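Local coordinates for toll-like receptor 13 (Mus musculus, PDB 4Z0C), which recognises bacterial 23S rRNA through its leucine-rich-repeat ectodomain and signals via MYD88 and TRAF6 to activate NF-kappa-B and inflammatory cytokine secretion, at residues E616-D621 against Q644-N649. Sequence-based numbering, arbitrary orientation.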
# COMPACT_ATOMS: atom_id res chain seq x y z
N GLU A 616 19.94 -18.03 -7.49
CA GLU A 616 20.27 -19.39 -7.93
C GLU A 616 21.79 -19.65 -7.96
O GLU A 616 22.24 -20.78 -7.81
CB GLU A 616 19.62 -19.67 -9.30
CG GLU A 616 18.83 -20.97 -9.32
CD GLU A 616 17.33 -20.74 -9.16
OE1 GLU A 616 16.93 -19.56 -9.14
OE2 GLU A 616 16.56 -21.72 -9.00
N SER A 617 22.56 -18.58 -8.13
CA SER A 617 24.02 -18.64 -8.20
C SER A 617 24.58 -17.35 -7.62
O SER A 617 23.84 -16.42 -7.35
CB SER A 617 24.49 -18.74 -9.66
OG SER A 617 23.73 -19.69 -10.38
N LEU A 618 25.90 -17.30 -7.48
CA LEU A 618 26.57 -16.08 -7.03
C LEU A 618 27.52 -15.55 -8.12
O LEU A 618 28.14 -16.32 -8.84
CB LEU A 618 27.33 -16.36 -5.74
CG LEU A 618 26.77 -15.92 -4.37
CD1 LEU A 618 25.24 -15.92 -4.29
CD2 LEU A 618 27.39 -16.79 -3.26
N VAL A 619 27.58 -14.23 -8.27
CA VAL A 619 28.47 -13.61 -9.26
C VAL A 619 29.93 -13.66 -8.79
O VAL A 619 30.23 -13.16 -7.70
CB VAL A 619 28.06 -12.13 -9.52
CG1 VAL A 619 29.15 -11.40 -10.27
CG2 VAL A 619 26.72 -12.04 -10.26
N PRO A 620 30.84 -14.23 -9.61
CA PRO A 620 32.26 -14.39 -9.24
C PRO A 620 32.94 -13.06 -8.89
O PRO A 620 32.74 -12.07 -9.62
CB PRO A 620 32.90 -15.00 -10.50
CG PRO A 620 31.77 -15.71 -11.18
CD PRO A 620 30.54 -14.85 -10.92
N ASP A 621 33.68 -13.03 -7.78
CA ASP A 621 34.38 -11.83 -7.31
C ASP A 621 33.48 -10.63 -6.95
O ASP A 621 33.97 -9.50 -6.81
CB ASP A 621 35.48 -11.39 -8.30
CG ASP A 621 36.73 -12.28 -8.23
OD1 ASP A 621 37.21 -12.56 -7.11
OD2 ASP A 621 37.24 -12.66 -9.31
N GLN A 644 35.18 -21.84 -1.76
CA GLN A 644 36.23 -20.88 -1.43
C GLN A 644 36.19 -19.63 -2.27
O GLN A 644 36.56 -18.55 -1.80
CB GLN A 644 37.62 -21.52 -1.63
CG GLN A 644 37.76 -22.93 -1.16
CD GLN A 644 37.80 -23.95 -2.28
OE1 GLN A 644 36.77 -24.34 -2.83
NE2 GLN A 644 39.01 -24.40 -2.63
N SER A 645 35.79 -19.77 -3.53
CA SER A 645 35.66 -18.63 -4.44
C SER A 645 34.70 -17.57 -3.91
O SER A 645 34.99 -16.38 -3.94
CB SER A 645 35.17 -19.09 -5.80
OG SER A 645 35.71 -18.25 -6.80
N HIS A 646 33.53 -18.01 -3.45
CA HIS A 646 32.48 -17.08 -3.02
C HIS A 646 32.95 -16.28 -1.83
O HIS A 646 32.65 -15.09 -1.70
CB HIS A 646 31.22 -17.84 -2.67
CG HIS A 646 30.70 -18.66 -3.81
ND1 HIS A 646 30.24 -19.95 -3.65
CD2 HIS A 646 30.55 -18.36 -5.12
CE1 HIS A 646 29.84 -20.42 -4.82
NE2 HIS A 646 30.02 -19.47 -5.73
N LEU A 647 33.74 -16.97 -1.00
CA LEU A 647 34.20 -16.48 0.29
C LEU A 647 35.61 -15.90 0.24
O LEU A 647 36.18 -15.55 1.28
CB LEU A 647 34.16 -17.63 1.29
CG LEU A 647 32.77 -18.09 1.70
CD1 LEU A 647 32.85 -19.19 2.75
CD2 LEU A 647 31.93 -16.91 2.20
N LYS A 648 36.18 -15.82 -0.97
CA LYS A 648 37.51 -15.25 -1.16
C LYS A 648 37.66 -13.85 -0.55
O LYS A 648 36.86 -12.95 -0.82
CB LYS A 648 37.89 -15.22 -2.65
CG LYS A 648 39.38 -14.97 -2.88
CD LYS A 648 39.74 -14.55 -4.31
CE LYS A 648 38.67 -14.93 -5.34
NZ LYS A 648 39.07 -14.54 -6.73
N ASN A 649 38.69 -13.68 0.27
CA ASN A 649 39.08 -12.38 0.82
C ASN A 649 38.16 -11.77 1.86
O ASN A 649 38.36 -10.62 2.24
CB ASN A 649 39.34 -11.35 -0.27
CG ASN A 649 40.44 -10.38 0.10
OD1 ASN A 649 41.48 -10.79 0.62
ND2 ASN A 649 40.21 -9.09 -0.11
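Asp-621 and Lys-648 form a salt bridge between two successive turns of the leucine-rich-repeat solenoid, in the leucine-rich-repeat ectodomain of the receptor. Residues 616-621 belong to LRR 24, in the loop between strands 607-609 and 631-633. Residues 644-648 close LRR 25 and Asn-649 follows it, in the loop between strands 631-633 and 655-657. The contact is on the surface, about 12 Å at nearest atoms from the bound RNA.

Lys-648 NZ donates to Asp-621 OD1 at 2.7 Å. It uses the syn lone pair of that oxygen, on the side of OD2. OD2 itself is 3.7 Å from NZ, so the ammonium group sits on one oxygen and does not bridge both. The lysine chain starts with CG anti to the backbone N (chi1 -166°). It then bends at chi3 (-20°), which turns CE and NZ toward the carboxylate. OD1 has a second hydrogen-bond partner in Ser-624 OG, so two groups hold this oxygen.

The other half of the contact is apolar. Leu-618 CD2 lies over one face of the His-646 imidazole, displaced toward the rim, in a CH-pi contact 4.1 Å from the ring centroid. Leu-618 CB meets the same ring 3.8 Å from CD2 of His-646. The polar partner of the imidazole is local: ND1 accepts from the backbone N-H of Asn-643.

The 644-649 loop contains a type I beta turn from Ser-645 to Lys-648. Its closing bond, Lys-648 N to Ser-645 O, is weak at 3.2 Å. Asn-649, just after LRR 25, is tied back to LRR 24: its ND2 donates to the backbone O of Ser-624, while its OD1 accepts from Lys-651 NZ.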